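Local coordinates for protein DNA ligase (Archaeoglobus fulgidus, PDB 3GDE) that probably seals nicks in double-stranded DNA during replication, recombination and repair, using ATP and passing through an adenylated lysine intermediate, at residues A[461-466]-A[514-519]; A[508-513]-A[520-525]; A[265-270]-A[283-288]. One frame throughout, in Å; residues are numbered along the deposited sequence.

Interaction 1 of 3, residues A[461-466]-A[514-519]; sequences LLKVGR and PKYESG
Ser518 and Tyr516 press a hairpin turn against strand 461-467 of the OB-fold domain, at the point where Val464 and Gly465 both face Leu451 in a classic beta bulge. The turn is a type I beta turn from Tyr516 to Gly519, closed by its own bond from Gly519 N to Tyr516 O.

The tight part lies around the carbonyl of Lys463. Ser518 OG donates to Lys463 O at 2.6 Å, in the carbonyl plane, with a C=O...donor angle of 153°. The hydroxyl sits between backbone N and carbonyl carbon (chi1 71°), which points it at the strand; the same oxygen also bonds Tyr520 N, so two bonds grip this buried hydroxyl. Ser518 CB packs on Leu462 CB at 3.7 Å, and Ile542 of the C-terminal helix 542-550 touches both residues.

Beside this, the Tyr516 ring lies along the bulge. Val464 N is over one face, and CE2 comes within 3.5 Å of Gly465 CA. Lys515 CG, from the residue just before the turn, sits over the centre of one face of the ring. Gly465 adopts a backbone conformation in which a beta carbon would collide with the carbonyl oxygen of Val464, so only glycine is comfortable there.

The loose side belongs to Glu517 and the outer part of Lys463. Glu517 is exposed; the bend at chi2 (-97°) swings OE1 to Lys463 N, from which it takes only a weak bond. The lysine's aliphatic chain crosses it, CB resting 3.3 Å from Glu517 OE1, and CD passes the tyrosine's CD1-CE1 side at 3.9 Å from Tyr516 CE1. Its ammonium group does not pair with this carboxylate: Lys463 NZ stops 6.0 Å from Glu517 OE1 and makes its salt bridge with Glu450 OE2.

Interaction 2 of 3, residues A[508-513]-A[520-525]; sequences QEIQKS and YALRFP
Tyr520 and Lys512 face each other as a non-hydrogen-bonded pair. With CG opposite the carbonyl carbon (chi1 -62°), the Tyr520 ring runs alongside Lys512, pointing the same way. From Tyr520 CB outward, the side facing the neighbouring strand is lined: CB is 3.7 Å from Gln511 O, which lies at the ring edge, near its plane, and CD1 touches Ile510 CG2 at 3.8 Å. Farther out, CE1 meets Lys512 CG and CE, and the tip, Tyr520 OH, lies 3.6 Å from Lys512 CE. Tyr549 of helix 542-550 meets the ring.

On the same face Ile510 CG1 packs against Leu522 CD2; Ile510 also rests on Val545 and Leu548 of that helix, while Leu522 turns to Leu428 and Leu430 of strand 428-437. The other face carries Glu509, Gln511, Ala521 and Arg523, where Gln511 OE1 approaches Arg523 CD at 3.2 Å.

Between the faces, Gln511 and Ala521 exchange two backbone bonds of 2.9 Å (N to O each way). Arg523 N gives Glu509 O a 2.7 Å bond at a nearly straight 170°. Arg523 O then receives Gln508 N at 2.9 Å and, weakly, Glu509 N: an antiparallel beta hairpin that ends in a classic beta bulge.

Interaction 3 of 3, residues A[265-270]-A[283-288]; sequences SRVTIY and DIVEEI
Val267 and Ile269 of segment 265-270, in the adenylation domain, reach onto helix 282-291, meeting Val285, Ile288 and Ile284. The axes of strand 268-270 and helix 283-288 run 9.8 Å apart, with 124° between their N-to-C directions.

The first group of contacts is valine on valine. The two side chains slide past each other in opposite directions, with Val267 CB 3.9 Å from Val285 CG1 and Val267 CG1 4.0 Å from Val285 CG2. The second branch of Val267, CG2, goes to the next helical turn and touches Ile288 CG2 at 3.8 Å.

The isoleucine contacts gather at one methyl. Ile269 extends with CG1 anti to its carbonyl carbon (chi1 -54°) and chi2 at 172°, which carries CD1 out to the helix. There it comes 3.6 Å from Val285 CG2 and 4.1 Å from Ile284 CG2, crossing Ile284 at about a right angle; Ile288 CD1 is more distant. Val285 thus bridges Val267 and Ile269, one methyl between the two and the other on Val267. With both methyls of Val285 gone, as in an alanine here, Val267 and the end of Ile269 would probably each lose a packing partner and a gap would be likely to open between the two segments.

Polar bonds belong to the backbones and flanks. The helix keeps its own Ile288 N to Ile284 O bond, while the strand pairs with strand 256-262 through Thr268 and His261. Ile269 N bonds Thr278 OG1, and Asp283 holds Arg319 in a salt bridge.

Val258 and Val260 of strand 256-262 extend the same apolar layer, touching Ile269 and Ile288 respectively. With no hydrogen bond between them, the contact between the two segments rests on the fit and burial of branched aliphatic groups.

From the N terminus, interaction 3 comes first: it closes a short loop of 12 residues between strand 268-271 and helix 282-291 in the adenylation domain, and is complete before the other two begin. Interaction 1 then opens at 461-466 and reaches 48 residues ahead to 514-519. Interaction 2 crosses it, since 508-513 precedes that turn and 520-525 follows it; the turn of interaction 1 is the loop of the hairpin in interaction 2. The two touch directly, Val464 O probably accepting a bond from Leu522 N, and so join the hairpin to the OB-fold sheet. Interaction 3 stands apart, its centre about 42 Å from that of interaction 1.

Interaction 1 of 3, residues A[461-466]-A[514-519]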
ATOM      1  N   LEU A 461      -2.602 -10.823   8.880  1.00 32.26           N
ATOM      2  CA  LEU A 461      -1.150 -10.715   9.036  1.00 32.51           C
ATOM      3  C   LEU A 461      -0.605 -12.009   9.606  1.00 32.66           C
ATOM      4  O   LEU A 461      -1.041 -12.454  10.675  1.00 32.94           O
ATOM      5  CB  LEU A 461      -0.758  -9.546   9.951  1.00 32.68           C
ATOM      6  CG  LEU A 461      -0.580  -8.108   9.453  1.00 32.86           C
ATOM      7  CD1 LEU A 461      -0.475  -7.999   7.920  1.00 33.07           C
ATOM      8  CD2 LEU A 461      -1.683  -7.243   9.957  1.00 33.86           C
ATOM      9  N   LEU A 462       0.336 -12.617   8.888  1.00 32.67           N
ATOM     10  CA  LEU A 462       0.938 -13.873   9.309  1.00 32.76           C
ATOM     11  C   LEU A 462       2.362 -13.627   9.811  1.00 32.96           C
ATOM     12  O   LEU A 462       3.224 -13.133   9.066  1.00 32.80           O
ATOM     13  CB  LEU A 462       0.911 -14.904   8.168  1.00 32.83           C
ATOM     14  CG  LEU A 462      -0.399 -15.104   7.383  1.00 33.42           C
ATOM     15  CD1 LEU A 462      -0.237 -16.120   6.259  1.00 33.25           C
ATOM     16  CD2 LEU A 462      -1.528 -15.536   8.298  1.00 34.70           C
ATOM     17  N   LYS A 463       2.591 -13.956  11.086  1.00 33.18           N
ATOM     18  CA  LYS A 463       3.901 -13.789  11.722  1.00 33.47           C
ATOM     19  C   LYS A 463       4.993 -14.541  10.987  1.00 33.16           C
ATOM     20  O   LYS A 463       4.786 -15.641  10.488  1.00 32.94           O
ATOM     21  CB  LYS A 463       3.883 -14.221  13.187  1.00 33.77           C
ATOM     22  CG  LYS A 463       3.445 -13.133  14.139  1.00 35.65           C
ATOM     23  CD  LYS A 463       4.130 -13.298  15.494  1.00 39.68           C
ATOM     24  CE  LYS A 463       3.437 -12.466  16.557  1.00 41.77           C
ATOM     25  NZ  LYS A 463       4.102 -12.599  17.884  1.00 43.69           N
ATOM     26  N   VAL A 464       6.168 -13.934  10.949  1.00 32.86           N
ATOM     27  CA  VAL A 464       7.243 -14.421  10.113  1.00 32.99           C
ATOM     28  C   VAL A 464       8.597 -14.328  10.846  1.00 33.02           C
ATOM     29  O   VAL A 464       9.580 -14.942  10.447  1.00 33.03           O
ATOM     30  CB  VAL A 464       7.176 -13.692   8.743  1.00 32.85           C
ATOM     31  CG1 VAL A 464       8.430 -12.919   8.420  1.00 32.98           C
ATOM     32  CG2 VAL A 464       6.771 -14.648   7.648  1.00 32.63           C
ATOM     33  N   GLY A 465       8.629 -13.586  11.944  1.00 32.95           N
ATOM     34  CA  GLY A 465       9.847 -13.492  12.725  1.00 33.11           C
ATOM     35  C   GLY A 465       9.843 -12.402  13.772  1.00 33.04           C
ATOM     36  O   GLY A 465       8.808 -11.785  14.050  1.00 32.34           O
ATOM     37  N   ARG A 466      11.023 -12.185  14.344  1.00 33.15           N
ATOM     38  CA  ARG A 466      11.235 -11.205  15.395  1.00 33.68           C
ATOM     39  C   ARG A 466      12.616 -10.576  15.252  1.00 33.14           C
ATOM     40  O   ARG A 466      13.595 -11.280  15.029  1.00 33.33           O
ATOM     41  CB  ARG A 466      11.104 -11.872  16.758  1.00 33.74           C
ATOM     42  CG  ARG A 466      11.004 -10.884  17.875  1.00 37.06           C
ATOM     43  CD  ARG A 466      12.204 -10.947  18.754  1.00 42.36           C
ATOM     44  NE  ARG A 466      12.019 -11.916  19.827  1.00 45.94           N
ATOM     45  CZ  ARG A 466      12.926 -12.165  20.766  1.00 49.07           C
ATOM     46  NH1 ARG A 466      14.088 -11.510  20.755  1.00 49.31           N
ATOM     47  NH2 ARG A 466      12.669 -13.070  21.715  1.00 50.07           N
ATOM     48  N   PRO A 514       7.283 -24.503  12.116  1.00 45.84           N
ATOM     49  CA  PRO A 514       5.918 -24.541  12.625  1.00 45.89           C
ATOM     50  C   PRO A 514       5.627 -23.462  13.668  1.00 45.82           C
ATOM     51  O   PRO A 514       4.476 -23.309  14.068  1.00 46.34           O
ATOM     52  CB  PRO A 514       5.828 -25.934  13.260  1.00 45.93           C
ATOM     53  CG  PRO A 514       7.232 -26.230  13.722  1.00 45.97           C
ATOM     54  CD  PRO A 514       8.159 -25.497  12.778  1.00 45.98           C
ATOM     55  N   LYS A 515       6.642 -22.713  14.097  1.00 45.63           N
ATOM     56  CA  LYS A 515       6.464 -21.765  15.203  1.00 45.50           C
ATOM     57  C   LYS A 515       5.532 -20.579  14.915  1.00 45.23           C
ATOM     58  O   LYS A 515       4.972 -19.989  15.842  1.00 45.51           O
ATOM     59  CB  LYS A 515       7.810 -21.303  15.775  1.00 45.45           C
ATOM     60  CG  LYS A 515       8.338 -19.984  15.249  1.00 46.20           C
ATOM     61  CD  LYS A 515       9.448 -19.433  16.145  1.00 45.96           C
ATOM     62  CE  LYS A 515       8.906 -18.890  17.467  1.00 47.08           C
ATOM     63  NZ  LYS A 515       9.947 -18.137  18.218  1.00 46.88           N
ATOM     64  N   TYR A 516       5.356 -20.235  13.643  1.00 44.74           N
ATOM     65  CA  TYR A 516       4.422 -19.176  13.286  1.00 44.05           C
ATOM     66  C   TYR A 516       3.377 -19.648  12.295  1.00 43.75           C
ATOM     67  O   TYR A 516       3.624 -20.507  11.448  1.00 43.66           O
ATOM     68  CB  TYR A 516       5.132 -17.958  12.690  1.00 43.96           C
ATOM     69  CG  TYR A 516       6.185 -17.298  13.551  1.00 44.17           C
ATOM     70  CD1 TYR A 516       5.873 -16.767  14.805  1.00 44.37           C
ATOM     71  CD2 TYR A 516       7.488 -17.159  13.086  1.00 43.14           C
ATOM     72  CE1 TYR A 516       6.848 -16.140  15.579  1.00 44.88           C
ATOM     73  CE2 TYR A 516       8.459 -16.540  13.846  1.00 43.36           C
ATOM     74  CZ  TYR A 516       8.139 -16.030  15.082  1.00 44.03           C
ATOM     75  OH  TYR A 516       9.114 -15.420  15.825  1.00 44.69           O
ATOM     76  N   GLU A 517       2.213 -19.030  12.411  1.00 43.49           N
ATOM     77  CA  GLU A 517       1.083 -19.200  11.511  1.00 43.27           C
ATOM     78  C   GLU A 517       1.465 -19.181  10.023  1.00 42.36           C
ATOM     79  O   GLU A 517       0.858 -19.883   9.216  1.00 42.73           O
ATOM     80  CB  GLU A 517       0.045 -18.110  11.825  1.00 43.62           C
ATOM     81  CG  GLU A 517       0.637 -16.674  11.905  1.00 45.12           C
ATOM     82  CD  GLU A 517       0.978 -16.162  13.325  1.00 47.82           C
ATOM     83  OE1 GLU A 517       0.670 -14.967  13.551  1.00 48.29           O
ATOM     84  OE2 GLU A 517       1.555 -16.900  14.190  1.00 45.85           O
ATOM     85  N   SER A 518       2.474 -18.392   9.666  1.00 41.11           N
ATOM     86  CA  SER A 518       2.900 -18.260   8.272  1.00 39.81           C
ATOM     87  C   SER A 518       3.512 -19.537   7.703  1.00 38.91           C
ATOM     88  O   SER A 518       3.465 -19.762   6.501  1.00 38.70           O
ATOM     89  CB  SER A 518       3.900 -17.109   8.124  1.00 39.69           C
ATOM     90  OG  SER A 518       5.152 -17.444   8.706  1.00 38.90           O
ATOM     91  N   GLY A 519       4.090 -20.359   8.576  1.00 38.33           N
ATOM     92  CA  GLY A 519       4.848 -21.538   8.164  1.00 37.30           C
ATOM     93  C   GLY A 519       6.309 -21.227   7.857  1.00 36.69           C
ATOM     94  O   GLY A 519       7.023 -22.066   7.318  1.00 36.87           O
TER

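Interaction 2 of 3, residues A[508-513]-A[520-525]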
ATOM      1  N   GLN A 508      19.302 -13.435   6.823  1.00 30.94           N
ATOM      2  CA  GLN A 508      20.252 -14.389   6.230  1.00 31.74           C
ATOM      3  C   GLN A 508      19.530 -15.495   5.460  1.00 32.63           C
ATOM      4  O   GLN A 508      19.964 -15.897   4.375  1.00 32.32           O
ATOM      5  CB  GLN A 508      21.176 -14.999   7.293  1.00 31.49           C
ATOM      6  CG  GLN A 508      22.250 -14.037   7.831  1.00 31.88           C
ATOM      7  CD  GLN A 508      23.068 -13.376   6.735  1.00 30.99           C
ATOM      8  OE1 GLN A 508      23.598 -14.048   5.849  1.00 31.17           O
ATOM      9  NE2 GLN A 508      23.161 -12.047   6.782  1.00 30.24           N
ATOM     10  N   GLU A 509      18.425 -15.971   6.029  1.00 33.61           N
ATOM     11  CA  GLU A 509      17.683 -17.093   5.473  1.00 35.32           C
ATOM     12  C   GLU A 509      16.211 -17.073   5.893  1.00 34.90           C
ATOM     13  O   GLU A 509      15.876 -16.603   6.974  1.00 34.77           O
ATOM     14  CB  GLU A 509      18.338 -18.409   5.911  1.00 35.15           C
ATOM     15  CG  GLU A 509      17.880 -19.623   5.111  1.00 37.17           C
ATOM     16  CD  GLU A 509      18.548 -20.929   5.542  1.00 37.80           C
ATOM     17  OE1 GLU A 509      18.918 -21.085   6.739  1.00 39.79           O
ATOM     18  OE2 GLU A 509      18.688 -21.811   4.659  1.00 41.98           O
ATOM     19  N   ILE A 510      15.342 -17.558   5.015  1.00 35.49           N
ATOM     20  CA  ILE A 510      13.974 -17.915   5.390  1.00 36.28           C
ATOM     21  C   ILE A 510      13.946 -19.438   5.577  1.00 37.21           C
ATOM     22  O   ILE A 510      14.308 -20.176   4.663  1.00 36.42           O
ATOM     23  CB  ILE A 510      12.921 -17.492   4.320  1.00 35.97           C
ATOM     24  CG1 ILE A 510      12.963 -15.982   4.072  1.00 35.57           C
ATOM     25  CG2 ILE A 510      11.513 -17.907   4.754  1.00 35.52           C
ATOM     26  CD1 ILE A 510      12.405 -15.556   2.718  1.00 34.99           C
ATOM     27  N   GLN A 511      13.555 -19.899   6.764  1.00 38.83           N
ATOM     28  CA  GLN A 511      13.340 -21.334   6.981  1.00 40.92           C
ATOM     29  C   GLN A 511      11.850 -21.654   7.036  1.00 41.26           C
ATOM     30  O   GLN A 511      11.041 -20.798   7.390  1.00 41.05           O
ATOM     31  CB  GLN A 511      13.972 -21.836   8.287  1.00 40.90           C
ATOM     32  CG  GLN A 511      14.983 -20.940   8.990  1.00 42.45           C
ATOM     33  CD  GLN A 511      15.162 -21.318  10.470  1.00 43.13           C
ATOM     34  OE1 GLN A 511      16.229 -21.105  11.059  1.00 46.14           O
ATOM     35  NE2 GLN A 511      14.110 -21.885  11.073  1.00 45.30           N
ATOM     36  N   LYS A 512      11.492 -22.892   6.699  1.00 42.54           N
ATOM     37  CA  LYS A 512      10.171 -23.418   7.046  1.00 43.75           C
ATOM     38  C   LYS A 512      10.170 -23.803   8.524  1.00 44.15           C
ATOM     39  O   LYS A 512      11.119 -24.412   9.015  1.00 44.06           O
ATOM     40  CB  LYS A 512       9.789 -24.621   6.185  1.00 44.02           C
ATOM     41  CG  LYS A 512       9.588 -24.291   4.720  1.00 45.48           C
ATOM     42  CD  LYS A 512       8.589 -25.216   4.045  1.00 48.03           C
ATOM     43  CE  LYS A 512       7.188 -24.611   4.085  1.00 50.56           C
ATOM     44  NZ  LYS A 512       6.196 -25.415   3.309  1.00 52.08           N
ATOM     45  N   SER A 513       9.106 -23.428   9.228  1.00 44.77           N
ATOM     46  CA  SER A 513       9.036 -23.575  10.681  1.00 45.24           C
ATOM     47  C   SER A 513       7.582 -23.641  11.130  1.00 45.61           C
ATOM     48  O   SER A 513       6.731 -22.927  10.589  1.00 45.96           O
ATOM     49  CB  SER A 513       9.737 -22.398  11.373  1.00 45.23           C
ATOM     50  OG  SER A 513       9.751 -22.547  12.789  1.00 45.98           O
ATOM     51  N   TYR A 520       6.752 -20.017   8.200  1.00 36.06           N
ATOM     52  CA  TYR A 520       8.099 -19.537   7.870  1.00 35.26           C
ATOM     53  C   TYR A 520       8.691 -18.726   9.004  1.00 34.84           C
ATOM     54  O   TYR A 520       7.967 -18.095   9.771  1.00 34.62           O
ATOM     55  CB  TYR A 520       8.098 -18.703   6.580  1.00 35.10           C
ATOM     56  CG  TYR A 520       7.659 -19.486   5.367  1.00 34.74           C
ATOM     57  CD1 TYR A 520       8.551 -20.305   4.687  1.00 34.88           C
ATOM     58  CD2 TYR A 520       6.344 -19.426   4.913  1.00 34.75           C
ATOM     59  CE1 TYR A 520       8.152 -21.046   3.576  1.00 34.98           C
ATOM     60  CE2 TYR A 520       5.930 -20.163   3.807  1.00 35.42           C
ATOM     61  CZ  TYR A 520       6.843 -20.973   3.142  1.00 35.50           C
ATOM     62  OH  TYR A 520       6.445 -21.709   2.043  1.00 36.35           O
ATOM     63  N   ALA A 521      10.017 -18.750   9.103  1.00 34.34           N
ATOM     64  CA  ALA A 521      10.730 -17.957  10.095  1.00 33.82           C
ATOM     65  C   ALA A 521      11.969 -17.327   9.472  1.00 33.48           C
ATOM     66  O   ALA A 521      12.684 -17.971   8.695  1.00 33.81           O
ATOM     67  CB  ALA A 521      11.110 -18.815  11.291  1.00 33.71           C
ATOM     68  N   LEU A 522      12.217 -16.065   9.804  1.00 32.74           N
ATOM     69  CA  LEU A 522      13.438 -15.402   9.369  1.00 32.25           C
ATOM     70  C   LEU A 522      14.599 -15.790  10.286  1.00 32.23           C
ATOM     71  O   LEU A 522      14.484 -15.745  11.523  1.00 32.03           O
ATOM     72  CB  LEU A 522      13.268 -13.880   9.336  1.00 32.04           C
ATOM     73  CG  LEU A 522      12.162 -13.277   8.461  1.00 31.96           C
ATOM     74  CD1 LEU A 522      12.214 -11.761   8.555  1.00 31.52           C
ATOM     75  CD2 LEU A 522      12.276 -13.723   7.009  1.00 30.96           C
ATOM     76  N   ARG A 523      15.703 -16.194   9.657  1.00 31.81           N
ATOM     77  CA  ARG A 523      16.959 -16.485  10.337  1.00 31.59           C
ATOM     78  C   ARG A 523      17.838 -15.232  10.248  1.00 30.66           C
ATOM     79  O   ARG A 523      18.110 -14.726   9.160  1.00 30.59           O
ATOM     80  CB  ARG A 523      17.621 -17.701   9.679  1.00 32.11           C
ATOM     81  CG  ARG A 523      18.935 -18.175  10.286  1.00 35.56           C
ATOM     82  CD  ARG A 523      18.741 -19.220  11.405  1.00 39.75           C
ATOM     83  NE  ARG A 523      20.014 -19.562  12.043  1.00 42.79           N
ATOM     84  CZ  ARG A 523      20.164 -19.958  13.308  1.00 44.82           C
ATOM     85  NH1 ARG A 523      19.117 -20.076  14.120  1.00 43.83           N
ATOM     86  NH2 ARG A 523      21.386 -20.233  13.769  1.00 46.60           N
ATOM     87  N   PHE A 524      18.242 -14.723  11.408  1.00 29.92           N
ATOM     88  CA  PHE A 524      19.029 -13.481  11.538  1.00 29.50           C
ATOM     89  C   PHE A 524      18.404 -12.246  10.879  1.00 28.87           C
ATOM     90  O   PHE A 524      19.053 -11.578  10.065  1.00 28.74           O
ATOM     91  CB  PHE A 524      20.504 -13.680  11.117  1.00 29.55           C
ATOM     92  CG  PHE A 524      21.162 -14.845  11.791  1.00 30.08           C
ATOM     93  CD1 PHE A 524      21.510 -15.976  11.067  1.00 32.35           C
ATOM     94  CD2 PHE A 524      21.391 -14.833  13.159  1.00 31.11           C
ATOM     95  CE1 PHE A 524      22.102 -17.075  11.698  1.00 32.66           C
ATOM     96  CE2 PHE A 524      21.979 -15.925  13.793  1.00 32.19           C
ATOM     97  CZ  PHE A 524      22.336 -17.042  13.058  1.00 31.34           C
ATOM     98  N   PRO A 525      17.155 -11.912  11.271  1.00 28.24           N
ATOM     99  CA  PRO A 525      16.527 -10.697  10.768  1.00 27.44           C
ATOM    100  C   PRO A 525      17.262  -9.478  11.326  1.00 26.83           C
ATOM    101  O   PRO A 525      17.772  -9.511  12.447  1.00 26.31           O
ATOM    102  CB  PRO A 525      15.101 -10.782  11.325  1.00 27.42           C
ATOM    103  CG  PRO A 525      15.235 -11.590  12.555  1.00 27.63           C
ATOM    104  CD  PRO A 525      16.287 -12.613  12.240  1.00 27.93           C
TER
HETATM  105  O   HOH W   1       6.953 -20.405  11.315  1.00 40.04           O

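Interaction 3 of 3, residues A[265-270]-A[283-288]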
ATOM      1  N   SER A 265      -0.545  19.495 -19.794  1.00 41.82           N
ATOM      2  CA  SER A 265      -0.869  20.739 -19.116  1.00 41.94           C
ATOM      3  C   SER A 265      -0.445  20.612 -17.650  1.00 41.72           C
ATOM      4  O   SER A 265      -0.155  21.606 -16.985  1.00 41.95           O
ATOM      5  CB  SER A 265      -2.376  21.002 -19.199  1.00 42.38           C
ATOM      6  OG  SER A 265      -2.927  20.493 -20.411  1.00 43.35           O
ATOM      7  N   ARG A 266      -0.426  19.374 -17.156  1.00 40.99           N
ATOM      8  CA  ARG A 266       0.044  19.061 -15.810  1.00 40.09           C
ATOM      9  C   ARG A 266       0.700  17.674 -15.728  1.00 38.75           C
ATOM     10  O   ARG A 266       0.447  16.798 -16.557  1.00 38.68           O
ATOM     11  CB  ARG A 266      -1.095  19.177 -14.787  1.00 40.61           C
ATOM     12  CG  ARG A 266      -2.158  18.104 -14.902  1.00 42.18           C
ATOM     13  CD  ARG A 266      -2.893  17.922 -13.591  1.00 44.91           C
ATOM     14  NE  ARG A 266      -4.112  17.142 -13.783  1.00 47.46           N
ATOM     15  CZ  ARG A 266      -4.605  16.274 -12.900  1.00 48.12           C
ATOM     16  NH1 ARG A 266      -3.981  16.050 -11.748  1.00 47.45           N
ATOM     17  NH2 ARG A 266      -5.722  15.617 -13.181  1.00 48.88           N
ATOM     18  N   VAL A 267       1.540  17.503 -14.714  1.00 37.17           N
ATOM     19  CA  VAL A 267       2.243  16.259 -14.449  1.00 35.62           C
ATOM     20  C   VAL A 267       1.724  15.698 -13.128  1.00 34.85           C
ATOM     21  O   VAL A 267       1.516  16.452 -12.174  1.00 34.65           O
ATOM     22  CB  VAL A 267       3.778  16.503 -14.323  1.00 35.72           C
ATOM     23  CG1 VAL A 267       4.529  15.232 -13.910  1.00 34.71           C
ATOM     24  CG2 VAL A 267       4.355  17.062 -15.622  1.00 35.59           C
ATOM     25  N   THR A 268       1.473  14.392 -13.094  1.00 33.77           N
ATOM     26  CA  THR A 268       1.389  13.654 -11.830  1.00 32.92           C
ATOM     27  C   THR A 268       2.447  12.556 -11.794  1.00 31.87           C
ATOM     28  O   THR A 268       2.733  11.910 -12.813  1.00 31.58           O
ATOM     29  CB  THR A 268       0.004  13.017 -11.565  1.00 33.11           C
ATOM     30  OG1 THR A 268      -0.434  12.322 -12.732  1.00 33.64           O
ATOM     31  CG2 THR A 268      -1.033  14.069 -11.152  1.00 33.89           C
ATOM     32  N   ILE A 269       3.026  12.361 -10.614  1.00 30.89           N
ATOM     33  CA  ILE A 269       4.018  11.310 -10.391  1.00 30.05           C
ATOM     34  C   ILE A 269       3.548  10.424  -9.243  1.00 29.72           C
ATOM     35  O   ILE A 269       3.232  10.910  -8.152  1.00 29.70           O
ATOM     36  CB  ILE A 269       5.429  11.896 -10.080  1.00 30.17           C
ATOM     37  CG1 ILE A 269       5.871  12.878 -11.176  1.00 29.54           C
ATOM     38  CG2 ILE A 269       6.472  10.769  -9.890  1.00 29.84           C
ATOM     39  CD1 ILE A 269       7.145  13.640 -10.850  1.00 29.76           C
ATOM     40  N   TYR A 270       3.485   9.127  -9.511  1.00 29.52           N
ATOM     41  CA  TYR A 270       3.143   8.136  -8.504  1.00 29.88           C
ATOM     42  C   TYR A 270       4.342   7.264  -8.159  1.00 29.83           C
ATOM     43  O   TYR A 270       5.143   6.914  -9.032  1.00 30.25           O
ATOM     44  CB  TYR A 270       1.979   7.267  -8.982  1.00 30.33           C
ATOM     45  CG  TYR A 270       0.717   8.055  -9.193  1.00 30.26           C
ATOM     46  CD1 TYR A 270      -0.106   8.380  -8.119  1.00 29.66           C
ATOM     47  CD2 TYR A 270       0.351   8.490 -10.465  1.00 30.89           C
ATOM     48  CE1 TYR A 270      -1.268   9.128  -8.304  1.00 31.00           C
ATOM     49  CE2 TYR A 270      -0.807   9.233 -10.666  1.00 31.39           C
ATOM     50  CZ  TYR A 270      -1.614   9.544  -9.575  1.00 31.39           C
ATOM     51  OH  TYR A 270      -2.768  10.271  -9.760  1.00 32.23           O
ATOM     52  N   ASP A 283      11.482  19.562  -9.179  1.00 38.32           N
ATOM     53  CA  ASP A 283      12.639  19.443 -10.064  1.00 38.08           C
ATOM     54  C   ASP A 283      12.426  18.452 -11.209  1.00 37.84           C
ATOM     55  O   ASP A 283      12.699  18.765 -12.372  1.00 37.67           O
ATOM     56  CB  ASP A 283      13.916  19.121  -9.276  1.00 38.48           C
ATOM     57  CG  ASP A 283      13.774  17.908  -8.350  1.00 39.17           C
ATOM     58  OD1 ASP A 283      14.813  17.289  -8.037  1.00 40.44           O
ATOM     59  OD2 ASP A 283      12.649  17.578  -7.920  1.00 39.38           O
ATOM     60  N   ILE A 284      11.937  17.256 -10.874  1.00 37.41           N
ATOM     61  CA  ILE A 284      11.659  16.230 -11.879  1.00 36.57           C
ATOM     62  C   ILE A 284      10.449  16.625 -12.737  1.00 36.48           C
ATOM     63  O   ILE A 284      10.476  16.467 -13.954  1.00 36.08           O
ATOM     64  CB  ILE A 284      11.498  14.813 -11.231  1.00 36.39           C
ATOM     65  CG1 ILE A 284      12.819  14.349 -10.588  1.00 35.96           C
ATOM     66  CG2 ILE A 284      10.987  13.783 -12.239  1.00 35.14           C
ATOM     67  CD1 ILE A 284      14.056  14.332 -11.528  1.00 34.14           C
ATOM     68  N   VAL A 285       9.407  17.151 -12.097  1.00 36.77           N
ATOM     69  CA  VAL A 285       8.225  17.668 -12.806  1.00 37.51           C
ATOM     70  C   VAL A 285       8.604  18.644 -13.940  1.00 37.74           C
ATOM     71  O   VAL A 285       8.188  18.455 -15.091  1.00 37.46           O
ATOM     72  CB  VAL A 285       7.183  18.283 -11.811  1.00 37.42           C
ATOM     73  CG1 VAL A 285       6.124  19.114 -12.526  1.00 37.77           C
ATOM     74  CG2 VAL A 285       6.516  17.178 -11.013  1.00 37.44           C
ATOM     75  N   GLU A 286       9.412  19.657 -13.619  1.00 38.34           N
ATOM     76  CA  GLU A 286       9.855  20.642 -14.617  1.00 39.05           C
ATOM     77  C   GLU A 286      10.644  20.009 -15.758  1.00 39.40           C
ATOM     78  O   GLU A 286      10.425  20.358 -16.922  1.00 39.62           O
ATOM     79  CB  GLU A 286      10.660  21.783 -13.983  1.00 39.09           C
ATOM     80  CG  GLU A 286       9.821  22.817 -13.242  1.00 40.13           C
ATOM     81  CD  GLU A 286       8.790  23.540 -14.121  1.00 42.23           C
ATOM     82  OE1 GLU A 286       7.791  24.040 -13.555  1.00 43.40           O
ATOM     83  OE2 GLU A 286       8.966  23.625 -15.359  1.00 41.90           O
ATOM     84  N   GLU A 287      11.534  19.067 -15.427  1.00 39.63           N
ATOM     85  CA  GLU A 287      12.355  18.376 -16.431  1.00 40.00           C
ATOM     86  C   GLU A 287      11.519  17.529 -17.375  1.00 39.79           C
ATOM     87  O   GLU A 287      11.862  17.376 -18.545  1.00 40.11           O
ATOM     88  CB  GLU A 287      13.416  17.494 -15.768  1.00 40.19           C
ATOM     89  CG  GLU A 287      14.390  18.244 -14.894  1.00 42.50           C
ATOM     90  CD  GLU A 287      15.429  19.031 -15.678  1.00 45.10           C
ATOM     91  OE1 GLU A 287      15.719  18.667 -16.845  1.00 46.43           O
ATOM     92  OE2 GLU A 287      15.965  20.009 -15.109  1.00 46.33           O
ATOM     93  N   ILE A 288      10.435  16.963 -16.853  1.00 39.52           N
ATOM     94  CA  ILE A 288       9.470  16.218 -17.664  1.00 39.29           C
ATOM     95  C   ILE A 288       8.753  17.137 -18.673  1.00 39.40           C
ATOM     96  O   ILE A 288       8.587  16.785 -19.847  1.00 39.15           O
ATOM     97  CB  ILE A 288       8.483  15.451 -16.743  1.00 39.02           C
ATOM     98  CG1 ILE A 288       9.123  14.134 -16.291  1.00 38.91           C
ATOM     99  CG2 ILE A 288       7.142  15.196 -17.430  1.00 38.99           C
ATOM    100  CD1 ILE A 288       8.732  13.698 -14.906  1.00 38.45           C
TER